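Local atomic coordinates of 3-guanidinopropionase (Pseudomonas aeruginosa, PDB entry 3NIQ), a protein that hydrolyses 3-guanidinopropanoate to beta-alanine and urea with the help of two manganese ions per subunit, and works as a homohexamer of the arginase family. Residues E13-R16 / F17-I20; P27-D31 / P32-Q36; S75-P79 / Y80-R84; I96-L99 / D100-R104; H126-T129 / L130-R134. All coordinates share one frame; numbering follows the deposited sequence.

Interaction 1: residues E13-R16 / F17-I20; sequences EIPR and FAGI
Pro15 O takes the backbone N-H of Ala18 at 3.0 Å, and the same oxygen receives a weak second bond from Arg25 NH1. The Ala18 N-H stands above the carbonyl plane, 45° out of it, and the bond closes a type I beta turn from Pro15 to Ala18 with Arg16 and Phe17 at its corners. This turn lies in the irregular N-terminal arm, well ahead of strand 37-42, where two other subunits of the hexamer pack on it. A CH-pi contact runs along its flank: Pro15 CB sits over one face of the Phe17 ring, 3.8 Å from the centroid and displaced toward the rim near CZ. Phe17 CG lies between its own backbone N and carbonyl carbon (chi1 48°), which folds the ring back over the proline. Ala18 CB meets Ile14 CG2 at 4.1 Å. Beyond the turn, Gly19 N donates to Asp90 OD2 of a second subunit, while Arg16 NH1 reaches Ser66 O in its own chain.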
loop_
_atom_site.group_PDB
_atom_site.type_symbol
_atom_site.label_atom_id
_atom_site.label_comp_id
_atom_site.label_asym_id
_atom_site.label_seq_id
_atom_site.Cartn_x
_atom_site.Cartn_y
_atom_site.Cartn_z
ATOM N N GLU A 13 -7.715 -1.611 31.463
ATOM C CA GLU A 13 -7.484 -3.012 31.799
ATOM C C GLU A 13 -7.205 -3.867 30.555
ATOM O O GLU A 13 -6.454 -4.843 30.621
ATOM C CB GLU A 13 -8.732 -3.565 32.502
ATOM C CG GLU A 13 -8.528 -4.858 33.291
ATOM C CD GLU A 13 -8.134 -4.602 34.747
ATOM O OE1 GLU A 13 -7.418 -5.446 35.339
ATOM O OE2 GLU A 13 -8.545 -3.556 35.296
ATOM N N ILE A 14 -7.853 -3.528 29.441
ATOM C CA ILE A 14 -7.734 -4.292 28.206
ATOM C C ILE A 14 -7.332 -3.322 27.099
ATOM O O ILE A 14 -8.121 -2.460 26.715
ATOM C CB ILE A 14 -9.044 -5.044 27.847
ATOM C CG1 ILE A 14 -9.442 -6.012 28.981
ATOM C CG2 ILE A 14 -8.856 -5.848 26.545
ATOM C CD1 ILE A 14 -10.911 -6.480 28.940
ATOM N N PRO A 15 -6.088 -3.433 26.603
ATOM C CA PRO A 15 -5.626 -2.387 25.681
ATOM C C PRO A 15 -6.463 -2.420 24.400
ATOM O O PRO A 15 -7.062 -3.450 24.084
ATOM C CB PRO A 15 -4.174 -2.760 25.405
ATOM C CG PRO A 15 -3.825 -3.868 26.416
ATOM C CD PRO A 15 -5.119 -4.536 26.732
ATOM N N ARG A 16 -6.521 -1.293 23.701
ATOM C CA ARG A 16 -7.464 -1.098 22.598
ATOM C C ARG A 16 -7.205 -1.991 21.381
ATOM O O ARG A 16 -8.051 -2.098 20.490
ATOM C CB ARG A 16 -7.479 0.380 22.184
ATOM C CG ARG A 16 -7.996 1.272 23.278
ATOM C CD ARG A 16 -7.936 2.750 22.905
ATOM N NE ARG A 16 -8.489 3.565 23.990
ATOM C CZ ARG A 16 -9.782 3.619 24.340
ATOM N NH1 ARG A 16 -10.724 2.915 23.697
ATOM N NH2 ARG A 16 -10.148 4.396 25.349
ATOM N N PHE A 17 -6.043 -2.632 21.337
ATOM C CA PHE A 17 -5.716 -3.476 20.191
ATOM C C PHE A 17 -6.156 -4.907 20.454
ATOM O O PHE A 17 -6.044 -5.770 19.586
ATOM C CB PHE A 17 -4.212 -3.410 19.867
ATOM C CG PHE A 17 -3.318 -3.574 21.063
ATOM C CD1 PHE A 17 -3.132 -4.825 21.642
ATOM C CD2 PHE A 17 -2.648 -2.471 21.607
ATOM C CE1 PHE A 17 -2.294 -4.998 22.762
ATOM C CE2 PHE A 17 -1.817 -2.625 22.716
ATOM C CZ PHE A 17 -1.635 -3.890 23.300
ATOM N N ALA A 18 -6.647 -5.136 21.671
ATOM C CA ALA A 18 -7.003 -6.467 22.162
ATOM C C ALA A 18 -8.509 -6.572 22.403
ATOM O O ALA A 18 -9.222 -5.563 22.423
ATOM C CB ALA A 18 -6.255 -6.751 23.446
ATOM N N GLY A 19 -8.987 -7.797 22.592
ATOM C CA GLY A 19 -10.399 -8.049 22.785
ATOM C C GLY A 19 -11.116 -8.274 21.461
ATOM O O GLY A 19 -10.665 -7.813 20.406
ATOM N N ILE A 20 -12.240 -8.975 21.514
ATOM C CA ILE A 20 -13.006 -9.271 20.298
ATOM C C ILE A 20 -13.555 -7.951 19.742
ATOM O O ILE A 20 -14.064 -7.135 20.494
ATOM C CB ILE A 20 -14.091 -10.343 20.564
ATOM C CG1 ILE A 20 -13.400 -11.646 21.001
ATOM C CG2 ILE A 20 -14.969 -10.586 19.310
ATOM C CD1 ILE A 20 -14.298 -12.639 21.713
#

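Interaction 2: residues P27-D31 / P32-Q36; sequences PAFTD and PAALQ
Phe29 meets Ala34 and Leu35 across a short turn, and its ring carries the apolar part of the contact. Leu35 CD2 stands over the centre of one face, 3.8 Å from the ring centroid and 11° off the normal, a well-centred CH-pi contact. The other methyl of that leucine, CD1, lies nearer the root of the ring, 3.9 Å from Phe29 CB. Ala34 CB comes to Phe29 CD1 at 3.8 Å. Thr30 adds little beyond its carbonyl O, which lies 3.6 Å from Pro32 CD. Asp31 then turns the chain into the 3-10 segment 32-34. Its carboxylate swings forward with CG opposite the backbone N (chi1 179°), and OD1 accepts from Ala33 N at 2.9 Å, an Asx turn in which the N-H arrives from above the carboxylate plane. Asp31 O in turn accepts from Ala34 N at 3.0 Å, again from above the carbonyl plane, and Leu35 N follows by binding Pro32 O. Farther on, Ala34 O and Gln36 bond to Arg84, just ahead of edge strand 85-90. With OD1 and the backbone O each engaged, Asp31 takes up two N-H groups at the start of the 3-10 turn, and its negative charge there would probably suit the dipole of those first peptides.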
loop_
_atom_site.group_PDB
_atom_site.type_symbol
_atom_site.label_atom_id
_atom_site.label_comp_id
_atom_site.label_asym_id
_atom_site.label_seq_id
_atom_site.Cartn_x
_atom_site.Cartn_y
_atom_site.Cartn_z
ATOM N N PRO A 27 -20.639 -5.243 24.501
ATOM C CA PRO A 27 -21.116 -6.616 24.395
ATOM C C PRO A 27 -21.962 -6.817 23.142
ATOM O O PRO A 27 -22.576 -5.849 22.632
ATOM C CB PRO A 27 -21.969 -6.799 25.676
ATOM C CG PRO A 27 -21.497 -5.732 26.610
ATOM C CD PRO A 27 -21.208 -4.571 25.679
ATOM N N ALA A 28 -21.961 -8.050 22.629
ATOM C CA ALA A 28 -22.806 -8.420 21.503
ATOM C C ALA A 28 -24.186 -8.867 21.982
ATOM O O ALA A 28 -24.304 -9.542 23.017
ATOM C CB ALA A 28 -22.156 -9.500 20.687
ATOM N N PHE A 29 -25.220 -8.469 21.234
ATOM C CA PHE A 29 -26.614 -8.763 21.578
ATOM C C PHE A 29 -27.328 -9.346 20.376
ATOM O O PHE A 29 -26.998 -9.036 19.218
ATOM C CB PHE A 29 -27.369 -7.510 22.071
ATOM C CG PHE A 29 -26.893 -6.995 23.399
ATOM C CD1 PHE A 29 -27.543 -7.367 24.578
ATOM C CD2 PHE A 29 -25.792 -6.130 23.470
ATOM C CE1 PHE A 29 -27.113 -6.907 25.808
ATOM C CE2 PHE A 29 -25.345 -5.647 24.701
ATOM C CZ PHE A 29 -26.001 -6.035 25.880
ATOM N N THR A 30 -28.323 -10.174 20.656
ATOM C CA THR A 30 -29.132 -10.788 19.611
ATOM C C THR A 30 -30.598 -10.333 19.711
ATOM O O THR A 30 -31.372 -10.466 18.777
ATOM C CB THR A 30 -29.044 -12.332 19.701
ATOM O OG1 THR A 30 -29.732 -12.902 18.591
ATOM C CG2 THR A 30 -29.679 -12.864 20.997
ATOM N N ASP A 31 -30.967 -9.804 20.867
ATOM C CA ASP A 31 -32.323 -9.368 21.097
ATOM C C ASP A 31 -32.383 -7.855 21.134
ATOM O O ASP A 31 -31.858 -7.243 22.070
ATOM C CB ASP A 31 -32.840 -9.942 22.429
ATOM C CG ASP A 31 -34.260 -9.497 22.742
ATOM O OD1 ASP A 31 -34.870 -8.815 21.887
ATOM O OD2 ASP A 31 -34.755 -9.829 23.838
ATOM N N PRO A 32 -33.051 -7.241 20.137
ATOM C CA PRO A 32 -33.170 -5.785 20.068
ATOM C C PRO A 32 -33.764 -5.185 21.336
ATOM O O PRO A 32 -33.368 -4.077 21.736
ATOM C CB PRO A 32 -34.130 -5.546 18.882
ATOM C CG PRO A 32 -34.277 -6.837 18.182
ATOM C CD PRO A 32 -33.888 -7.925 19.127
ATOM N N ALA A 33 -34.701 -5.905 21.958
ATOM C CA ALA A 33 -35.394 -5.426 23.175
ATOM C C ALA A 33 -34.449 -5.203 24.358
ATOM O O ALA A 33 -34.774 -4.461 25.298
ATOM C CB ALA A 33 -36.534 -6.402 23.578
ATOM N N ALA A 34 -33.278 -5.836 24.315
ATOM C CA ALA A 34 -32.276 -5.642 25.364
ATOM C C ALA A 34 -31.625 -4.248 25.300
ATOM O O ALA A 34 -30.943 -3.847 26.237
ATOM C CB ALA A 34 -31.217 -6.743 25.293
ATOM N N LEU A 35 -31.859 -3.501 24.211
ATOM C CA LEU A 35 -31.139 -2.239 23.949
ATOM C C LEU A 35 -32.044 -1.050 23.631
ATOM O O LEU A 35 -33.147 -1.227 23.128
ATOM C CB LEU A 35 -30.173 -2.428 22.762
ATOM C CG LEU A 35 -29.149 -3.546 22.912
ATOM C CD1 LEU A 35 -28.423 -3.800 21.593
ATOM C CD2 LEU A 35 -28.195 -3.194 24.031
ATOM N N GLN A 36 -31.549 0.162 23.891
ATOM C CA GLN A 36 -32.250 1.385 23.506
ATOM C C GLN A 36 -31.693 1.959 22.209
ATOM O O GLN A 36 -32.424 2.588 21.430
ATOM C CB GLN A 36 -32.188 2.431 24.622
ATOM C CG GLN A 36 -32.977 2.032 25.880
ATOM C CD GLN A 36 -32.671 2.974 27.013
ATOM O OE1 GLN A 36 -31.688 2.800 27.713
ATOM N NE2 GLN A 36 -33.467 4.020 27.153
#

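Interaction 3: residues S75-P79 / Y80-R84; sequences SRIAP and YDLVR
Pro79 and Tyr80 lie side by side at the start of helix 79-82, and the tyrosine is the side chain to follow. Its CB is 3.7 Å from Pro79 C, close to the peptide that joins the two residues. CG, set beside the backbone N (chi1 -43°), is still 3.9 Å from Pro79 C. From there the ring runs alongside the proline: CD2, CE2 and CZ all pass near Pro79 CG, with CE2 at 4.0 Å. Pro79 CG thus stands over the centre of one ring face, 3.9 Å from the centroid and 8° off the normal, a CH-pi contact between consecutive residues. Just before the pair in sequence, Ala78 holds the N-cap position. Its carbonyl O accepts a fairly straight bond from Leu82 N at 3.1 Å and a weak one from Asp81 N, while Pro79 O takes Val83 N at 3.0 Å as the chain leaves the helix. On another flank the tip of Leu82 reaches back, CD1 meeting Ile77 CG2 at 3.9 Å. Farther upstream, Ser75 OG accepts from Ile77 N in an ST turn. The short helix is followed, after Val83 and Arg84, by strand 85-90 at one edge of the parallel sheet; Ile77, Pro79 and Tyr80 rest on helix 294-317, and Tyr80 also touches Met24 and Leu26 of the N-terminal arm.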
loop_
_atom_site.group_PDB
_atom_site.type_symbol
_atom_site.label_atom_id
_atom_site.label_comp_id
_atom_site.label_asym_id
_atom_site.label_seq_id
_atom_site.Cartn_x
_atom_site.Cartn_y
_atom_site.Cartn_z
ATOM N N SER A 75 -19.479 17.861 23.997
ATOM C CA SER A 75 -20.809 17.804 24.582
ATOM C C SER A 75 -20.797 17.156 25.974
ATOM O O SER A 75 -21.685 17.390 26.784
ATOM C CB SER A 75 -21.744 17.055 23.636
ATOM O OG SER A 75 -21.415 15.678 23.577
ATOM N N ARG A 76 -19.773 16.354 26.239
ATOM C CA ARG A 76 -19.645 15.611 27.495
ATOM C C ARG A 76 -20.768 14.580 27.659
ATOM O O ARG A 76 -20.992 14.053 28.745
ATOM C CB ARG A 76 -19.523 16.575 28.690
ATOM C CG ARG A 76 -18.271 17.457 28.610
ATOM C CD ARG A 76 -18.294 18.559 29.656
ATOM N NE ARG A 76 -17.049 19.340 29.685
ATOM C CZ ARG A 76 -16.017 19.106 30.499
ATOM N NH1 ARG A 76 -16.047 18.098 31.368
ATOM N NH2 ARG A 76 -14.944 19.885 30.443
ATOM N N ILE A 77 -21.457 14.278 26.560
ATOM C CA ILE A 77 -22.374 13.144 26.536
ATOM C C ILE A 77 -21.595 11.859 26.784
ATOM O O ILE A 77 -20.526 11.645 26.205
ATOM C CB ILE A 77 -23.144 13.053 25.209
ATOM C CG1 ILE A 77 -23.976 14.332 25.007
ATOM C CG2 ILE A 77 -24.019 11.782 25.184
ATOM C CD1 ILE A 77 -24.552 14.551 23.584
ATOM N N ALA A 78 -22.118 11.026 27.678
ATOM C CA ALA A 78 -21.553 9.717 27.934
ATOM C C ALA A 78 -22.655 8.724 27.544
ATOM O O ALA A 78 -23.491 8.366 28.378
ATOM C CB ALA A 78 -21.171 9.583 29.417
ATOM N N PRO A 79 -22.673 8.300 26.258
ATOM C CA PRO A 79 -23.807 7.564 25.690
ATOM C C PRO A 79 -24.177 6.288 26.449
ATOM O O PRO A 79 -25.365 5.996 26.623
ATOM C CB PRO A 79 -23.344 7.226 24.265
ATOM C CG PRO A 79 -21.862 7.330 24.296
ATOM C CD PRO A 79 -21.569 8.432 25.290
ATOM N N TYR A 80 -23.174 5.540 26.883
ATOM C CA TYR A 80 -23.411 4.254 27.506
ATOM C C TYR A 80 -23.984 4.383 28.913
ATOM O O TYR A 80 -24.609 3.442 29.387
ATOM C CB TYR A 80 -22.137 3.410 27.498
ATOM C CG TYR A 80 -21.424 3.500 26.170
ATOM C CD1 TYR A 80 -22.029 3.038 24.990
ATOM C CD2 TYR A 80 -20.159 4.069 26.083
ATOM C CE1 TYR A 80 -21.364 3.144 23.761
ATOM C CE2 TYR A 80 -19.507 4.186 24.874
ATOM C CZ TYR A 80 -20.112 3.727 23.718
ATOM O OH TYR A 80 -19.456 3.853 22.523
ATOM N N ASP A 81 -23.752 5.526 29.569
ATOM C CA ASP A 81 -24.384 5.823 30.866
ATOM C C ASP A 81 -25.805 6.309 30.661
ATOM O O ASP A 81 -26.703 5.907 31.401
ATOM C CB ASP A 81 -23.594 6.856 31.685
ATOM C CG ASP A 81 -22.257 6.317 32.186
ATOM O OD1 ASP A 81 -22.129 5.095 32.376
ATOM O OD2 ASP A 81 -21.333 7.124 32.388
ATOM N N LEU A 82 -26.009 7.133 29.632
ATOM C CA LEU A 82 -27.338 7.648 29.310
ATOM C C LEU A 82 -28.345 6.555 28.988
ATOM O O LEU A 82 -29.452 6.570 29.511
ATOM C CB LEU A 82 -27.294 8.644 28.145
ATOM C CG LEU A 82 -26.944 10.076 28.460
ATOM C CD1 LEU A 82 -27.264 10.932 27.228
ATOM C CD2 LEU A 82 -27.754 10.543 29.693
ATOM N N VAL A 83 -27.967 5.614 28.125
ATOM C CA VAL A 83 -28.908 4.577 27.657
ATOM C C VAL A 83 -28.186 3.260 27.423
ATOM O O VAL A 83 -26.952 3.197 27.518
ATOM C CB VAL A 83 -29.626 4.996 26.333
ATOM C CG1 VAL A 83 -30.267 6.370 26.477
ATOM C CG2 VAL A 83 -28.644 4.987 25.152
ATOM N N ARG A 84 -28.948 2.210 27.129
ATOM C CA ARG A 84 -28.375 0.910 26.827
ATOM C C ARG A 84 -28.001 0.791 25.345
ATOM O O ARG A 84 -28.870 0.857 24.457
ATOM C CB ARG A 84 -29.346 -0.197 27.217
ATOM C CG ARG A 84 -29.736 -0.183 28.711
ATOM C CD ARG A 84 -30.823 -1.221 29.000
ATOM N NE ARG A 84 -30.414 -2.528 28.481
ATOM C CZ ARG A 84 -29.706 -3.433 29.159
ATOM N NH1 ARG A 84 -29.337 -3.193 30.417
ATOM N NH2 ARG A 84 -29.390 -4.592 28.579
#

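Interaction 4: residues I96-L99 / D100-R104; sequences IDLL and DSLRR
An aspartate N-cap starts helix 98-114: Asp97 OD1 accepts from Asp100 N at 3.0 Å, nearly straight at 171°, with the N-H coming in from above the carboxylate plane. At chi1 -177° Asp97 CG points away from its own backbone N, and the carboxylate reaches over the first turn until CG is 3.3 Å from Asp100 CB. The ordinary helical bonds begin alongside, Ser101 N to Asp97 O and Leu102 N to Leu98 O. In the arginase-type alpha/beta fold this helix connects edge strand 85-90 to strand 118-123, and at its start the Asp100 carboxylate is shared between two arginines. Asp100 OD1 receives Arg103 NH2 at 2.9 Å, at the edge of the guanidinium, which the bend of the Arg103 chain at chi3 brings round, and Asp100 OD2 uses its syn lone pair for Arg104 NH1 at 3.0 Å. Asn94 ND2 also reaches OD2. On a different flank Leu98 and Leu102 run alongside each other, CD2 to CD1 at 3.9 Å, while Leu98 also meets Ile96 of another subunit.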
loop_
_atom_site.group_PDB
_atom_site.type_symbol
_atom_site.label_atom_id
_atom_site.label_comp_id
_atom_site.label_asym_id
_atom_site.label_seq_id
_atom_site.Cartn_x
_atom_site.Cartn_y
_atom_site.Cartn_z
ATOM N N ILE A 96 -25.695 -12.384 -3.604
ATOM C CA ILE A 96 -26.015 -12.848 -4.952
ATOM C C ILE A 96 -27.349 -12.309 -5.476
ATOM O O ILE A 96 -27.540 -12.179 -6.688
ATOM C CB ILE A 96 -26.040 -14.408 -4.999
ATOM C CG1 ILE A 96 -24.676 -14.969 -4.602
ATOM C CG2 ILE A 96 -26.457 -14.938 -6.391
ATOM C CD1 ILE A 96 -23.485 -14.382 -5.410
ATOM N N ASP A 97 -28.257 -11.996 -4.562
ATOM C CA ASP A 97 -29.654 -11.705 -4.890
ATOM C C ASP A 97 -30.082 -10.433 -4.176
ATOM O O ASP A 97 -30.337 -10.442 -2.966
ATOM C CB ASP A 97 -30.532 -12.886 -4.436
ATOM C CG ASP A 97 -32.002 -12.710 -4.793
ATOM O OD1 ASP A 97 -32.449 -11.571 -5.093
ATOM O OD2 ASP A 97 -32.722 -13.732 -4.768
ATOM N N LEU A 98 -30.150 -9.355 -4.939
ATOM C CA LEU A 98 -30.422 -8.018 -4.456
ATOM C C LEU A 98 -31.817 -7.912 -3.830
ATOM O O LEU A 98 -31.981 -7.358 -2.740
ATOM C CB LEU A 98 -30.282 -7.049 -5.631
ATOM C CG LEU A 98 -30.378 -5.539 -5.424
ATOM C CD1 LEU A 98 -29.792 -4.832 -6.645
ATOM C CD2 LEU A 98 -31.820 -5.098 -5.247
ATOM N N LEU A 99 -32.808 -8.464 -4.521
ATOM C CA LEU A 99 -34.195 -8.408 -4.052
ATOM C C LEU A 99 -34.380 -9.213 -2.778
ATOM O O LEU A 99 -35.074 -8.784 -1.855
ATOM C CB LEU A 99 -35.157 -8.881 -5.140
ATOM C CG LEU A 99 -35.304 -8.044 -6.417
ATOM C CD1 LEU A 99 -36.422 -8.630 -7.281
ATOM C CD2 LEU A 99 -35.570 -6.553 -6.159
ATOM N N ASP A 100 -33.723 -10.365 -2.700
ATOM C CA ASP A 100 -33.736 -11.132 -1.464
ATOM C C ASP A 100 -33.080 -10.373 -0.280
ATOM O O ASP A 100 -33.587 -10.433 0.850
ATOM C CB ASP A 100 -33.074 -12.488 -1.664
ATOM C CG ASP A 100 -33.205 -13.382 -0.451
ATOM O OD1 ASP A 100 -34.348 -13.580 0.006
ATOM O OD2 ASP A 100 -32.172 -13.891 0.040
ATOM N N SER A 101 -31.971 -9.665 -0.530
ATOM C CA SER A 101 -31.315 -8.889 0.542
ATOM C C SER A 101 -32.203 -7.768 1.059
ATOM O O SER A 101 -32.335 -7.591 2.267
ATOM C CB SER A 101 -29.969 -8.330 0.097
ATOM O OG SER A 101 -29.023 -9.367 0.001
ATOM N N LEU A 102 -32.852 -7.059 0.138
ATOM C CA LEU A 102 -33.815 -6.011 0.465
ATOM C C LEU A 102 -34.898 -6.534 1.388
ATOM O O LEU A 102 -35.224 -5.894 2.411
ATOM C CB LEU A 102 -34.481 -5.472 -0.797
ATOM C CG LEU A 102 -33.815 -4.404 -1.646
ATOM C CD1 LEU A 102 -34.730 -4.073 -2.829
ATOM C CD2 LEU A 102 -33.496 -3.126 -0.813
ATOM N N ARG A 103 -35.465 -7.696 1.040
ATOM C CA ARG A 103 -36.479 -8.316 1.889
ATOM C C ARG A 103 -35.924 -8.643 3.274
ATOM O O ARG A 103 -36.547 -8.329 4.293
ATOM C CB ARG A 103 -37.034 -9.596 1.255
ATOM C CG ARG A 103 -38.159 -10.259 2.073
ATOM C CD ARG A 103 -38.570 -11.643 1.476
ATOM N NE ARG A 103 -37.429 -12.563 1.446
ATOM C CZ ARG A 103 -37.022 -13.305 2.483
ATOM N NH1 ARG A 103 -37.676 -13.252 3.646
ATOM N NH2 ARG A 103 -35.947 -14.090 2.364
ATOM N N ARG A 104 -34.764 -9.301 3.297
ATOM C CA ARG A 104 -34.208 -9.803 4.553
ATOM C C ARG A 104 -33.795 -8.648 5.458
ATOM O O ARG A 104 -34.048 -8.666 6.670
ATOM C CB ARG A 104 -33.039 -10.748 4.268
ATOM C CG ARG A 104 -33.526 -12.122 3.756
ATOM C CD ARG A 104 -32.478 -12.874 2.958
ATOM N NE ARG A 104 -31.407 -13.378 3.806
ATOM C CZ ARG A 104 -30.649 -14.433 3.517
ATOM N NH1 ARG A 104 -30.844 -15.108 2.392
ATOM N NH2 ARG A 104 -29.694 -14.811 4.360
#

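Interaction 5: residues H126-T129 / L130-R134; sequences HLVT and LPIFR. With MN (manganese (II) ion), chain D.
Thr129 and Phe133, one helical turn apart, run out from the helix together. The threonine methyl CG2 sits over one face of the phenylalanine ring, 3.8 Å from the centroid and shifted toward the rim beside CE1, a CH-pi contact. With OG1 beside its backbone N (chi1 -53°), Thr129 turns CG2 to the ring and its hydroxyl to Asp281 OD2. Between their backbones, Phe133 N donates to Thr129 O at 2.9 Å. Val128 and Ile132 repeat the paired arrangement through CG2 and CD1, 3.9 Å apart, as do Leu127 and Leu130 through CD1 and CD2, at 4.1 Å. Pro131 has no N-H to give; its CD rests 3.1 Å from Leu127 O, which accepts from Leu130 N instead. At the head of the turn His126 ND1 binds a manganese ion at 2.2 Å, whose coordination is completed by Asp148, Asp152, Asp240 and a water, while His126 NE2 is hydrogen-bonded to Ser238 OG, which helps fix the ring's rotation. With all its touching residues buried, this link from strand 118-123 into helix 129-136 packs on helix 98-114 through Pro131 and Ile132, on helix 168-174 through Leu130 and Phe133, and on strand 235-240 through Thr129 and Ile132.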
loop_
_atom_site.group_PDB
_atom_site.type_symbol
_atom_site.label_atom_id
_atom_site.label_comp_id
_atom_site.label_asym_id
_atom_site.label_seq_id
_atom_site.Cartn_x
_atom_site.Cartn_y
_atom_site.Cartn_z
ATOM N N HIS A 126 -25.248 2.809 -0.125
ATOM C CA HIS A 126 -26.378 3.618 0.356
ATOM C C HIS A 126 -27.746 2.964 0.114
ATOM O O HIS A 126 -28.751 3.383 0.701
ATOM C CB HIS A 126 -26.358 5.023 -0.249
ATOM C CG HIS A 126 -26.631 6.093 0.755
ATOM N ND1 HIS A 126 -25.981 7.308 0.743
ATOM C CD2 HIS A 126 -27.424 6.094 1.855
ATOM C CE1 HIS A 126 -26.391 8.031 1.773
ATOM N NE2 HIS A 126 -27.257 7.312 2.469
ATOM N N LEU A 127 -27.790 1.917 -0.703
ATOM C CA LEU A 127 -29.067 1.214 -0.908
ATOM C C LEU A 127 -29.557 0.593 0.395
ATOM O O LEU A 127 -30.761 0.408 0.597
ATOM C CB LEU A 127 -28.989 0.183 -2.058
ATOM C CG LEU A 127 -30.300 -0.560 -2.347
ATOM C CD1 LEU A 127 -31.412 0.426 -2.753
ATOM C CD2 LEU A 127 -30.120 -1.662 -3.438
ATOM N N VAL A 128 -28.630 0.322 1.312
ATOM C CA VAL A 128 -29.003 -0.223 2.612
ATOM C C VAL A 128 -30.004 0.662 3.371
ATOM O O VAL A 128 -30.804 0.166 4.187
ATOM C CB VAL A 128 -27.768 -0.479 3.509
ATOM C CG1 VAL A 128 -26.863 0.736 3.549
ATOM C CG2 VAL A 128 -28.235 -0.763 4.926
ATOM N N THR A 129 -29.977 1.965 3.105
ATOM C CA THR A 129 -30.865 2.885 3.827
ATOM C C THR A 129 -32.344 2.676 3.452
ATOM O O THR A 129 -33.240 2.874 4.290
ATOM C CB THR A 129 -30.441 4.363 3.627
ATOM O OG1 THR A 129 -29.057 4.498 3.970
ATOM C CG2 THR A 129 -31.253 5.302 4.530
ATOM N N LEU A 130 -32.594 2.256 2.215
ATOM C CA LEU A 130 -33.963 1.970 1.783
ATOM C C LEU A 130 -34.721 0.950 2.654
ATOM O O LEU A 130 -35.768 1.288 3.194
ATOM C CB LEU A 130 -34.022 1.549 0.310
ATOM C CG LEU A 130 -35.421 1.209 -0.226
ATOM C CD1 LEU A 130 -36.379 2.355 -0.012
ATOM C CD2 LEU A 130 -35.345 0.830 -1.714
ATOM N N PRO A 131 -34.214 -0.301 2.781
ATOM C CA PRO A 131 -34.947 -1.243 3.640
ATOM C C PRO A 131 -35.077 -0.781 5.093
ATOM O O PRO A 131 -36.093 -1.029 5.733
ATOM C CB PRO A 131 -34.138 -2.550 3.516
ATOM C CG PRO A 131 -32.766 -2.098 2.996
ATOM C CD PRO A 131 -33.084 -0.953 2.096
ATOM N N ILE A 132 -34.075 -0.081 5.608
ATOM C CA ILE A 132 -34.185 0.574 6.911
ATOM C C ILE A 132 -35.394 1.536 6.964
ATOM O O ILE A 132 -36.224 1.463 7.891
ATOM C CB ILE A 132 -32.855 1.335 7.252
ATOM C CG1 ILE A 132 -31.692 0.349 7.342
ATOM C CG2 ILE A 132 -32.992 2.137 8.580
ATOM C CD1 ILE A 132 -30.287 0.989 7.751
ATOM N N PHE A 133 -35.509 2.421 5.970
ATOM C CA PHE A 133 -36.630 3.363 5.919
ATOM C C PHE A 133 -37.970 2.629 5.748
ATOM O O PHE A 133 -38.991 3.065 6.283
ATOM C CB PHE A 133 -36.446 4.382 4.785
ATOM C CG PHE A 133 -35.529 5.531 5.122
ATOM C CD1 PHE A 133 -34.651 5.459 6.191
ATOM C CD2 PHE A 133 -35.548 6.696 4.351
ATOM C CE1 PHE A 133 -33.817 6.513 6.505
ATOM C CE2 PHE A 133 -34.701 7.774 4.652
ATOM C CZ PHE A 133 -33.832 7.680 5.734
ATOM N N ARG A 134 -37.960 1.520 5.018
ATOM C CA ARG A 134 -39.155 0.683 4.891
ATOM C C ARG A 134 -39.648 0.205 6.247
ATOM O O ARG A 134 -40.860 0.156 6.482
ATOM C CB ARG A 134 -38.917 -0.489 3.942
ATOM C CG ARG A 134 -39.037 -0.066 2.470
ATOM C CD ARG A 134 -38.617 -1.179 1.522
ATOM N NE ARG A 134 -38.745 -0.775 0.127
ATOM C CZ ARG A 134 -38.512 -1.585 -0.907
ATOM N NH1 ARG A 134 -38.092 -2.829 -0.707
ATOM N NH2 ARG A 134 -38.665 -1.139 -2.142
HETATM MN MN MN D . -24.885 7.990 -1.063
HETATM O O HOH W 1 -24.063 8.225 -3.329
#

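In the fold
All five contacts are local and follow one another along the chain, without nesting or crossing. Interaction 1 closes a turn in the N-terminal arm, at the interface with other subunits, and interaction 2 turns that arm toward strand 37-42. Interaction 3, which leads into the neighbouring edge strand 85-90, touches interaction 2: Arg84 NE meets Ala34 O at 2.7 Å, probably as a hydrogen bond. Interaction 4 starts helix 98-114 on the other side of the chain's centre from interaction 3, their centres about 35 Å apart. Its Leu102 CD2 packs at 3.7 Å on Pro131 CD of interaction 5, joining that helix to the manganese-bearing turn after strand 118-123.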